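Local structure of arylalkylamine N-Acetyltransferase 2 (Aedes aegypti, 4FD5) at residues D21-E24 with H25-T29; L42-P45 with G46-H49; F109-L112 with Y113-L117; I119-F122 with K123-V127. The protein probably transfers acyl groups from acyl-CoA to arylalkylamines such as dopamine and serotonin, as a member of the GNAT acetyltransferase family. All coordinates share one frame; numbering follows the deposited sequence.

Interaction 1. Residues D21-E24 with H25-T29; sequences DVIE and HLRQT
Glu24 divides its carboxylate between two residues of the next helical turn, Arg27 and Gln28. Its side chain crosses that of Arg27 at about a right angle, and OE1 takes a hydrogen bond from Arg27 NH1 at 3.0 Å, part of a salt bridge; the two flat groups are turned 44° against each other. With Gln28 the relation differs: both chains lie side by side and point the same way, and Gln28 NE2 donates to Glu24 OE2 at 3.0 Å from the syn side, though tilted out of the carboxylate plane. A bend at chi2 (62°) folds the Glu24 chain so that one carboxylate serves both partners. Ile23 CG2 presses on one face of the Arg27 guanidinium, 3.6 Å from CZ, while OE1 of Glu24 comes in near the plane at its edge. NH2 of Arg27 makes a second salt bridge, to Glu53, so the group is held between two acids. Beneath these side chains run the alpha-helical backbone bonds, such as Arg27 N to Ile23 O at 2.8 Å. On the inward side Val22 and Leu26 line up one turn apart and rest on Leu80 of strand 75-85, and His25 NE2 bonds to Ser137 of strand 129-138. Helix 19-29 packs on the sheet and also contacts helix 50-60, to which Arg27 is tied through Glu53.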
loop_
_atom_site.group_PDB
_atom_site.type_symbol
_atom_site.label_atom_id
_atom_site.label_comp_id
_atom_site.label_asym_id
_atom_site.label_seq_id
_atom_site.Cartn_x
_atom_site.Cartn_y
_atom_site.Cartn_z
ATOM N N ASP A 21 -17.927 1.033 -2.101
ATOM C CA ASP A 21 -17.829 -0.436 -2.063
ATOM C C ASP A 21 -16.390 -0.813 -1.729
ATOM O O ASP A 21 -16.138 -1.781 -0.994
ATOM C CB ASP A 21 -18.161 -1.063 -3.419
ATOM C CG ASP A 21 -19.652 -1.091 -3.737
ATOM O OD1 ASP A 21 -20.476 -0.843 -2.839
ATOM O OD2 ASP A 21 -19.994 -1.395 -4.907
ATOM N N VAL A 22 -15.447 -0.057 -2.282
ATOM C CA VAL A 22 -14.038 -0.403 -2.108
ATOM C C VAL A 22 -13.634 -0.111 -0.662
ATOM O O VAL A 22 -12.992 -0.932 0.001
ATOM C CB VAL A 22 -13.144 0.310 -3.153
ATOM C CG1 VAL A 22 -11.655 0.258 -2.747
ATOM C CG2 VAL A 22 -13.359 -0.279 -4.542
ATOM N N ILE A 23 -14.071 1.031 -0.138
ATOM C CA ILE A 23 -13.662 1.378 1.200
ATOM C C ILE A 23 -14.267 0.401 2.213
ATOM O O ILE A 23 -13.597 -0.019 3.152
ATOM C CB ILE A 23 -13.974 2.850 1.508
ATOM C CG1 ILE A 23 -13.039 3.733 0.672
ATOM C CG2 ILE A 23 -13.804 3.117 3.007
ATOM C CD1 ILE A 23 -13.412 5.190 0.625
ATOM N N GLU A 24 -15.517 -0.009 1.978
ATOM C CA GLU A 24 -16.135 -1.028 2.814
ATOM C C GLU A 24 -15.328 -2.335 2.750
ATOM O O GLU A 24 -15.057 -2.939 3.793
ATOM C CB GLU A 24 -17.597 -1.251 2.414
ATOM C CG GLU A 24 -18.340 -2.272 3.267
ATOM C CD GLU A 24 -18.455 -1.896 4.746
ATOM O OE1 GLU A 24 -18.255 -0.722 5.121
ATOM O OE2 GLU A 24 -18.754 -2.808 5.547
ATOM N N HIS A 25 -14.907 -2.739 1.548
ATOM C CA HIS A 25 -14.073 -3.946 1.413
ATOM C C HIS A 25 -12.869 -3.779 2.329
ATOM O O HIS A 25 -12.537 -4.692 3.105
ATOM C CB HIS A 25 -13.654 -4.186 -0.049
ATOM C CG HIS A 25 -12.422 -5.045 -0.219
ATOM N ND1 HIS A 25 -12.466 -6.425 -0.293
ATOM C CD2 HIS A 25 -11.114 -4.710 -0.351
ATOM C CE1 HIS A 25 -11.234 -6.899 -0.455
ATOM N NE2 HIS A 25 -10.400 -5.880 -0.494
ATOM N N LEU A 26 -12.245 -2.600 2.292
ATOM C CA LEU A 26 -11.037 -2.407 3.096
ATOM C C LEU A 26 -11.391 -2.520 4.584
ATOM O O LEU A 26 -10.721 -3.243 5.342
ATOM C CB LEU A 26 -10.330 -1.086 2.746
ATOM C CG LEU A 26 -9.800 -1.028 1.301
ATOM C CD1 LEU A 26 -9.259 0.353 0.927
ATOM C CD2 LEU A 26 -8.725 -2.103 1.059
ATOM N N ARG A 27 -12.489 -1.877 4.989
ATOM C CA ARG A 27 -12.865 -1.897 6.394
ATOM C C ARG A 27 -13.032 -3.320 6.844
ATOM O O ARG A 27 -12.713 -3.657 7.982
ATOM C CB ARG A 27 -14.196 -1.195 6.620
ATOM C CG ARG A 27 -14.136 0.289 6.517
ATOM C CD ARG A 27 -15.421 0.901 7.078
ATOM N NE ARG A 27 -15.506 2.309 6.726
ATOM C CZ ARG A 27 -16.200 2.780 5.692
ATOM N NH1 ARG A 27 -16.895 1.955 4.910
ATOM N NH2 ARG A 27 -16.211 4.085 5.443
ATOM N N GLN A 28 -13.545 -4.155 5.949
ATOM C CA GLN A 28 -13.963 -5.473 6.378
ATOM C C GLN A 28 -12.814 -6.437 6.279
ATOM O O GLN A 28 -12.753 -7.408 7.039
ATOM C CB GLN A 28 -15.143 -5.984 5.553
ATOM C CG GLN A 28 -16.448 -5.254 5.816
ATOM C CD GLN A 28 -16.981 -5.487 7.218
ATOM O OE1 GLN A 28 -16.742 -6.537 7.826
ATOM N NE2 GLN A 28 -17.704 -4.505 7.741
ATOM N N THR A 29 -11.885 -6.181 5.360
ATOM C CA THR A 29 -10.960 -7.263 5.047
ATOM C C THR A 29 -9.507 -6.899 5.238
ATOM O O THR A 29 -8.658 -7.785 5.393
ATOM C CB THR A 29 -11.146 -7.824 3.607
ATOM O OG1 THR A 29 -10.714 -6.855 2.649
ATOM C CG2 THR A 29 -12.585 -8.187 3.335
#

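Interaction 2. Residues L42-P45 with G46-H49; sequences LTRP and GQGH
Thr43 and Gly48 face each other across a tight reversal of the chain, whose two arms, 42-45 and 46-49, are joined by a side-chain, a backbone and a water-mediated bond. The side-chain bond runs from Thr43 OG1 to Gly48 O at 2.7 Å, the hydroxyl sitting above the carbonyl plane; it is brought there by a chi1 of 178°, which sets OG1 opposite the backbone N. The backbone bond joins Gln47 N to Arg44 O at 3.0 Å and is fairly straight (163°). It closes a type II beta turn over Pro45 and Gly46, in which the positive phi of Gly46 (87°) favours glycine. The water-mediated link uses the same carbonyl: a water donates to Arg44 O at 3.0 Å and accepts from Gly48 N at 2.9 Å, so Arg44 O is held by two donors and the two arms are tied beyond the turn itself. Van der Waals contacts flank these bonds. The aliphatic part of Arg44 passes obliquely by the extended Gln47 chain, with Arg44 CD 3.6 Å from Gln47 OE1. At the mouth of the loop, Leu42 crosses the His49 side chain at about a right angle, and Leu42 CD1 lies 3.6 Å from His49 NE2. That nitrogen is bonded to Asp102; His49 is the N-cap of helix 50-60, its ND1 making weak bonds to Leu51 N and Leu52 N. The loop therefore links three helices: it leads into helix 50-60, Leu42 packs on Phe105 and Ile108 of helix 103-116, and Gly46 bonds through its backbone to Arg27 of helix 19-29.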
loop_
_atom_site.group_PDB
_atom_site.type_symbol
_atom_site.label_atom_id
_atom_site.label_comp_id
_atom_site.label_asym_id
_atom_site.label_seq_id
_atom_site.Cartn_x
_atom_site.Cartn_y
_atom_site.Cartn_z
ATOM N N LEU A 42 -4.630 -0.058 15.693
ATOM C CA LEU A 42 -5.135 1.154 15.064
ATOM C C LEU A 42 -6.646 1.132 14.926
ATOM O O LEU A 42 -7.316 2.150 15.118
ATOM C CB LEU A 42 -4.479 1.351 13.697
ATOM C CG LEU A 42 -4.765 2.669 12.984
ATOM C CD1 LEU A 42 -4.227 3.837 13.780
ATOM C CD2 LEU A 42 -4.135 2.652 11.603
ATOM N N THR A 43 -7.188 -0.035 14.606
ATOM C CA THR A 43 -8.619 -0.166 14.390
ATOM C C THR A 43 -9.055 -1.601 14.658
ATOM O O THR A 43 -8.263 -2.425 15.116
ATOM C CB THR A 43 -9.026 0.309 12.964
ATOM O OG1 THR A 43 -10.433 0.118 12.757
ATOM C CG2 THR A 43 -8.234 -0.436 11.895
ATOM N N ARG A 44 -10.321 -1.881 14.412
ATOM C CA ARG A 44 -10.891 -3.182 14.711
ATOM C C ARG A 44 -11.521 -3.685 13.431
ATOM O O ARG A 44 -11.890 -2.892 12.574
ATOM C CB ARG A 44 -11.959 -3.054 15.804
ATOM C CG ARG A 44 -11.437 -2.517 17.140
ATOM C CD ARG A 44 -12.548 -2.389 18.188
ATOM N NE ARG A 44 -13.352 -3.605 18.280
ATOM C CZ ARG A 44 -14.234 -3.854 19.246
ATOM N NH1 ARG A 44 -14.426 -2.969 20.218
ATOM N NH2 ARG A 44 -14.922 -4.995 19.241
ATOM N N PRO A 45 -11.654 -5.006 13.290
ATOM C CA PRO A 45 -12.264 -5.487 12.049
ATOM C C PRO A 45 -13.622 -4.834 11.793
ATOM O O PRO A 45 -14.473 -4.811 12.684
ATOM C CB PRO A 45 -12.439 -6.981 12.309
ATOM C CG PRO A 45 -11.390 -7.311 13.334
ATOM C CD PRO A 45 -11.269 -6.103 14.196
ATOM N N GLY A 46 -13.806 -4.296 10.590
ATOM C CA GLY A 46 -15.079 -3.732 10.172
ATOM C C GLY A 46 -15.284 -2.278 10.549
ATOM O O GLY A 46 -16.199 -1.620 10.047
ATOM N N GLN A 47 -14.428 -1.765 11.426
ATOM C CA GLN A 47 -14.644 -0.456 12.035
ATOM C C GLN A 47 -14.140 0.713 11.188
ATOM O O GLN A 47 -14.750 1.787 11.157
ATOM C CB GLN A 47 -13.982 -0.423 13.409
ATOM C CG GLN A 47 -14.064 0.903 14.128
ATOM C CD GLN A 47 -13.493 0.815 15.525
ATOM O OE1 GLN A 47 -14.155 0.333 16.445
ATOM N NE2 GLN A 47 -12.252 1.260 15.690
ATOM N N GLY A 48 -13.022 0.509 10.509
ATOM C CA GLY A 48 -12.424 1.567 9.720
ATOM C C GLY A 48 -11.681 2.582 10.565
ATOM O O GLY A 48 -11.423 2.370 11.748
ATOM N N HIS A 49 -11.334 3.703 9.949
ATOM C CA HIS A 49 -10.547 4.715 10.621
ATOM C C HIS A 49 -10.585 5.965 9.757
ATOM O O HIS A 49 -10.392 5.889 8.552
ATOM C CB HIS A 49 -9.115 4.197 10.764
ATOM C CG HIS A 49 -8.239 5.058 11.606
ATOM N ND1 HIS A 49 -7.635 6.199 11.125
ATOM C CD2 HIS A 49 -7.850 4.938 12.899
ATOM C CE1 HIS A 49 -6.924 6.755 12.089
ATOM N NE2 HIS A 49 -7.035 6.007 13.175
HETATM O O HOH W 1 -11.308 -1.734 9.893
#

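Interaction 3. Residues F109-L112 with Y113-L117; sequences FKLL and YEQNL
Glu114 leans back along the helix over the turn that holds Lys110. Its CB rests 3.3 Å from Lys110 O, and CG comes closer to the same carbonyl oxygen, at 3.1 Å, because chi1 (-70°) places CG beside the backbone N. From there the chain runs extended, and CD passes over the Lys110 carbonyl towards the lysine ammonium. At the tip the two oxygens part: OE2 accepts from Lys110 NZ at 3.0 Å in a salt bridge, the ammonium approaching from above the carboxylate plane (58° out of it), while OE1 is bonded to Tyr196 OH. Lys110 reaches this position through a bend at chi4 (67°), which turns NZ towards the acid after an otherwise stretched chain. The carboxylate is thus fixed by an i to i+4 ion pair along the helix and by a tyrosine from a loop. Two residues on, Asn116 folds back to the carbonyl one turn before it. Leu112 O receives Asn116 N at 3.0 Å and Asn116 ND2 also at 3.0 Å, the two donors coming from opposite faces of the carbonyl plane; the amide is further tied to Lys168 through OD1 and to Asp170 through ND2. On other sides, Leu111 CD1 touches Gln115 CG at 3.8 Å, and Phe109 CE2 approaches Tyr113 CB at 4.2 Å. Helix 103-116 packs against both helix 92-99 and the sheet: Phe109 and Tyr113 lie against Ser93 of helix 92-99, whereas Leu111, Leu112 and Gln115 pack on Leu214 of strand 213-220.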
loop_
_atom_site.group_PDB
_atom_site.type_symbol
_atom_site.label_atom_id
_atom_site.label_comp_id
_atom_site.label_asym_id
_atom_site.label_seq_id
_atom_site.Cartn_x
_atom_site.Cartn_y
_atom_site.Cartn_z
ATOM N N PHE A 109 3.114 6.385 10.232
ATOM C CA PHE A 109 3.533 7.449 9.323
ATOM C C PHE A 109 5.035 7.721 9.466
ATOM O O PHE A 109 5.764 7.811 8.478
ATOM C CB PHE A 109 2.727 8.730 9.588
ATOM C CG PHE A 109 3.009 9.849 8.606
ATOM C CD1 PHE A 109 2.118 10.131 7.573
ATOM C CD2 PHE A 109 4.164 10.610 8.711
ATOM C CE1 PHE A 109 2.377 11.158 6.667
ATOM C CE2 PHE A 109 4.428 11.636 7.809
ATOM C CZ PHE A 109 3.535 11.907 6.787
ATOM N N LYS A 110 5.486 7.843 10.708
ATOM C CA LYS A 110 6.879 8.117 11.012
ATOM C C LYS A 110 7.819 7.050 10.465
ATOM O O LYS A 110 8.832 7.382 9.845
ATOM C CB LYS A 110 7.070 8.277 12.523
ATOM C CG LYS A 110 8.461 8.703 12.945
ATOM C CD LYS A 110 8.494 9.019 14.449
ATOM C CE LYS A 110 9.868 8.748 15.056
ATOM N NZ LYS A 110 10.932 9.669 14.561
ATOM N N LEU A 111 7.498 5.774 10.683
ATOM C CA LEU A 111 8.379 4.729 10.159
ATOM C C LEU A 111 8.485 4.823 8.635
ATOM O O LEU A 111 9.589 4.769 8.060
ATOM C CB LEU A 111 7.894 3.346 10.567
ATOM C CG LEU A 111 8.626 2.173 9.904
ATOM C CD1 LEU A 111 10.140 2.178 10.207
ATOM C CD2 LEU A 111 7.980 0.866 10.331
ATOM N N LEU A 112 7.340 4.978 7.976
ATOM C CA LEU A 112 7.377 5.009 6.507
ATOM C C LEU A 112 8.128 6.244 5.976
ATOM O O LEU A 112 8.934 6.149 5.034
ATOM C CB LEU A 112 5.966 4.915 5.929
ATOM C CG LEU A 112 5.201 3.659 6.330
ATOM C CD1 LEU A 112 3.725 3.842 6.030
ATOM C CD2 LEU A 112 5.768 2.442 5.611
ATOM N N TYR A 113 7.897 7.396 6.596
ATOM C CA TYR A 113 8.639 8.615 6.239
ATOM C C TYR A 113 10.157 8.447 6.395
ATOM O O TYR A 113 10.954 8.745 5.489
ATOM C CB TYR A 113 8.129 9.774 7.101
ATOM C CG TYR A 113 8.940 11.038 6.967
ATOM C CD1 TYR A 113 8.757 11.893 5.886
ATOM C CD2 TYR A 113 9.886 11.378 7.929
ATOM C CE1 TYR A 113 9.498 13.044 5.763
ATOM C CE2 TYR A 113 10.634 12.525 7.812
ATOM C CZ TYR A 113 10.435 13.353 6.725
ATOM O OH TYR A 113 11.186 14.502 6.614
ATOM N N GLU A 114 10.549 7.946 7.556
ATOM C CA GLU A 114 11.953 7.733 7.858
ATOM C C GLU A 114 12.613 6.805 6.862
ATOM O O GLU A 114 13.722 7.075 6.399
ATOM C CB GLU A 114 12.108 7.127 9.236
ATOM C CG GLU A 114 11.787 8.057 10.351
ATOM C CD GLU A 114 12.011 7.377 11.680
ATOM O OE1 GLU A 114 11.673 6.172 11.793
ATOM O OE2 GLU A 114 12.545 8.035 12.590
ATOM N N GLN A 115 11.953 5.700 6.533
ATOM C CA GLN A 115 12.592 4.761 5.622
ATOM C C GLN A 115 12.690 5.364 4.229
ATOM O O GLN A 115 13.707 5.198 3.544
ATOM C CB GLN A 115 11.863 3.420 5.606
ATOM C CG GLN A 115 12.021 2.658 6.910
ATOM C CD GLN A 115 13.467 2.291 7.170
ATOM O OE1 GLN A 115 14.074 1.555 6.395
ATOM N NE2 GLN A 115 14.032 2.822 8.248
ATOM N N ASN A 116 11.654 6.092 3.827
ATOM C CA ASN A 116 11.685 6.746 2.518
ATOM C C ASN A 116 12.766 7.818 2.373
ATOM O O ASN A 116 13.181 8.128 1.252
ATOM C CB ASN A 116 10.310 7.296 2.146
ATOM C CG ASN A 116 9.460 6.269 1.438
ATOM O OD1 ASN A 116 9.697 5.964 0.271
ATOM N ND2 ASN A 116 8.474 5.718 2.142
ATOM N N LEU A 117 13.222 8.384 3.488
ATOM C CA LEU A 117 14.363 9.311 3.413
ATOM C C LEU A 117 15.683 8.678 2.957
ATOM O O LEU A 117 16.627 9.384 2.593
ATOM C CB LEU A 117 14.593 9.995 4.758
ATOM C CG LEU A 117 13.548 11.001 5.221
ATOM C CD1 LEU A 117 13.923 11.531 6.612
ATOM C CD2 LEU A 117 13.423 12.141 4.231
#

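Interaction 4. Residues I119-F122 with K123-V127; sequences INLF and KQFDV
Residues 121-125 form a short helix, with Gln124 N bonded to Asn120 O and Phe125 N to Leu121 O, both at 3.0 Å; at Asp126 the backbone leaves helical geometry. At its start Asn120 bends over the first turn: with chi1 at -174° its OD1 reaches Lys123 N at 3.1 Å. The bond is straight at the hydrogen, but the donor stands well above the carbonyl plane (66° out of it). Lys123, bent at chi2, runs obliquely past the same amide, its CG 3.5 Å from Asn120 ND2, so the cap is covered by the aliphatic part of the residue whose N-H it receives. This is an N-cap at one end of helix 121-125 and a Schellman motif at the other. There Asp126 takes a positive phi (52°), Val127 N bonds back to Phe122 O at 3.0 Å in the carbonyl plane on a lone pair, and Asp126 N makes a weak bond to Lys123 O. The reversal carries Val127 alongside Phe122: Val127 O meets the edge of the phenyl ring in its plane, 3.4 Å from CD2, and Val127 CG2 comes to 4.2 Å from that same CD2. Asn120 OD1 also lies in the plane of this ring, at its edge. Leu121 and Phe125 form the inward side, Leu121 CG touching Phe125 CE2 at 4.3 Å, and both settle on Cys218 of strand 213-220. Phe122 packs on Ile130 of strand 129-138, and Val127 on Val166 of strand 166-171.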
loop_
_atom_site.group_PDB
_atom_site.type_symbol
_atom_site.label_atom_id
_atom_site.label_comp_id
_atom_site.label_asym_id
_atom_site.label_seq_id
_atom_site.Cartn_x
_atom_site.Cartn_y
_atom_site.Cartn_z
ATOM N N ILE A 119 16.329 6.609 0.487
ATOM C CA ILE A 119 16.475 6.407 -0.949
ATOM C C ILE A 119 15.819 7.549 -1.720
ATOM O O ILE A 119 14.944 8.234 -1.208
ATOM C CB ILE A 119 15.842 5.070 -1.411
ATOM C CG1 ILE A 119 14.340 5.054 -1.098
ATOM C CG2 ILE A 119 16.579 3.876 -0.802
ATOM C CD1 ILE A 119 13.657 3.730 -1.387
ATOM N N ASN A 120 16.245 7.743 -2.963
ATOM C CA ASN A 120 15.597 8.706 -3.850
ATOM C C ASN A 120 15.446 8.048 -5.214
ATOM O O ASN A 120 16.384 8.020 -6.007
ATOM C CB ASN A 120 16.425 9.985 -3.948
ATOM C CG ASN A 120 15.730 11.075 -4.743
ATOM O OD1 ASN A 120 14.807 10.809 -5.514
ATOM N ND2 ASN A 120 16.174 12.315 -4.559
ATOM N N LEU A 121 14.270 7.492 -5.481
ATOM C CA LEU A 121 14.087 6.731 -6.712
ATOM C C LEU A 121 13.975 7.655 -7.912
ATOM O O LEU A 121 14.313 7.261 -9.038
ATOM C CB LEU A 121 12.858 5.824 -6.618
ATOM C CG LEU A 121 13.052 4.508 -5.846
ATOM C CD1 LEU A 121 13.878 4.702 -4.600
ATOM C CD2 LEU A 121 11.698 3.867 -5.508
ATOM N N PHE A 122 13.501 8.877 -7.673
ATOM C CA PHE A 122 13.375 9.847 -8.758
ATOM C C PHE A 122 14.750 10.121 -9.345
ATOM O O PHE A 122 14.927 10.156 -10.561
ATOM C CB PHE A 122 12.741 11.145 -8.264
ATOM C CG PHE A 122 11.335 10.973 -7.761
ATOM C CD1 PHE A 122 11.074 10.916 -6.404
ATOM C CD2 PHE A 122 10.274 10.852 -8.652
ATOM C CE1 PHE A 122 9.782 10.756 -5.940
ATOM C CE2 PHE A 122 8.986 10.688 -8.194
ATOM C CZ PHE A 122 8.734 10.642 -6.835
ATOM N N LYS A 123 15.726 10.305 -8.469
ATOM C CA LYS A 123 17.089 10.528 -8.914
ATOM C C LYS A 123 17.702 9.266 -9.497
ATOM O O LYS A 123 18.311 9.294 -10.567
ATOM C CB LYS A 123 17.941 11.036 -7.754
ATOM C CG LYS A 123 17.943 12.551 -7.587
ATOM C CD LYS A 123 16.533 13.127 -7.427
ATOM C CE LYS A 123 16.561 14.633 -7.214
ATOM N NZ LYS A 123 15.323 15.068 -6.515
ATOM N N GLN A 124 17.530 8.150 -8.803
ATOM C CA GLN A 124 18.137 6.896 -9.232
ATOM C C GLN A 124 17.743 6.520 -10.650
ATOM O O GLN A 124 18.577 6.039 -11.412
ATOM C CB GLN A 124 17.799 5.755 -8.264
ATOM C CG GLN A 124 18.544 4.462 -8.556
ATOM C CD GLN A 124 18.373 3.424 -7.457
ATOM O OE1 GLN A 124 17.987 3.749 -6.334
ATOM N NE2 GLN A 124 18.663 2.169 -7.780
ATOM N N PHE A 125 16.480 6.753 -11.005
ATOM C CA PHE A 125 15.993 6.337 -12.317
ATOM C C PHE A 125 15.697 7.497 -13.266
ATOM O O PHE A 125 15.200 7.283 -14.368
ATOM C CB PHE A 125 14.774 5.426 -12.173
ATOM C CG PHE A 125 15.048 4.186 -11.379
ATOM C CD1 PHE A 125 15.892 3.198 -11.875
ATOM C CD2 PHE A 125 14.480 4.011 -10.130
ATOM C CE1 PHE A 125 16.161 2.057 -11.145
ATOM C CE2 PHE A 125 14.737 2.866 -9.395
ATOM C CZ PHE A 125 15.582 1.885 -9.905
ATOM N N ASP A 126 16.015 8.711 -12.834
ATOM C CA ASP A 126 15.766 9.919 -13.621
ATOM C C ASP A 126 14.319 10.014 -14.104
ATOM O O ASP A 126 14.055 10.122 -15.302
ATOM C CB ASP A 126 16.737 10.014 -14.805
ATOM C CG ASP A 126 16.812 11.421 -15.382
ATOM O OD1 ASP A 126 16.617 12.387 -14.611
ATOM O OD2 ASP A 126 17.067 11.561 -16.600
ATOM N N VAL A 127 13.383 9.981 -13.162
ATOM C CA VAL A 127 11.968 10.122 -13.494
ATOM C C VAL A 127 11.327 11.235 -12.665
ATOM O O VAL A 127 11.802 11.556 -11.570
ATOM C CB VAL A 127 11.205 8.798 -13.279
ATOM C CG1 VAL A 127 11.726 7.718 -14.220
ATOM C CG2 VAL A 127 11.330 8.347 -11.828
#

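Interactions 1 and 2 form one unit, their centres 10 Å apart: Arg27 O and Gly46 N lie 2.9 Å apart, probably hydrogen-bonded, and Glu53 is an acid shared by both, one carboxylate oxygen for each. Interaction 3 lies 23 Å from interaction 2 between centres and about 8 Å between nearest atoms, yet the loop of interaction 2 is tied to the start of its helix. Interaction 4 follows interaction 3 in the chain, 17 Å away between centres, and both rest on strand 213-220. Interactions 1 and 4 are 33 Å apart between centres. As in other GNAT enzymes, the acyl-CoA pyrophosphate is probably bound by the loop before helix 147-161, outside all four.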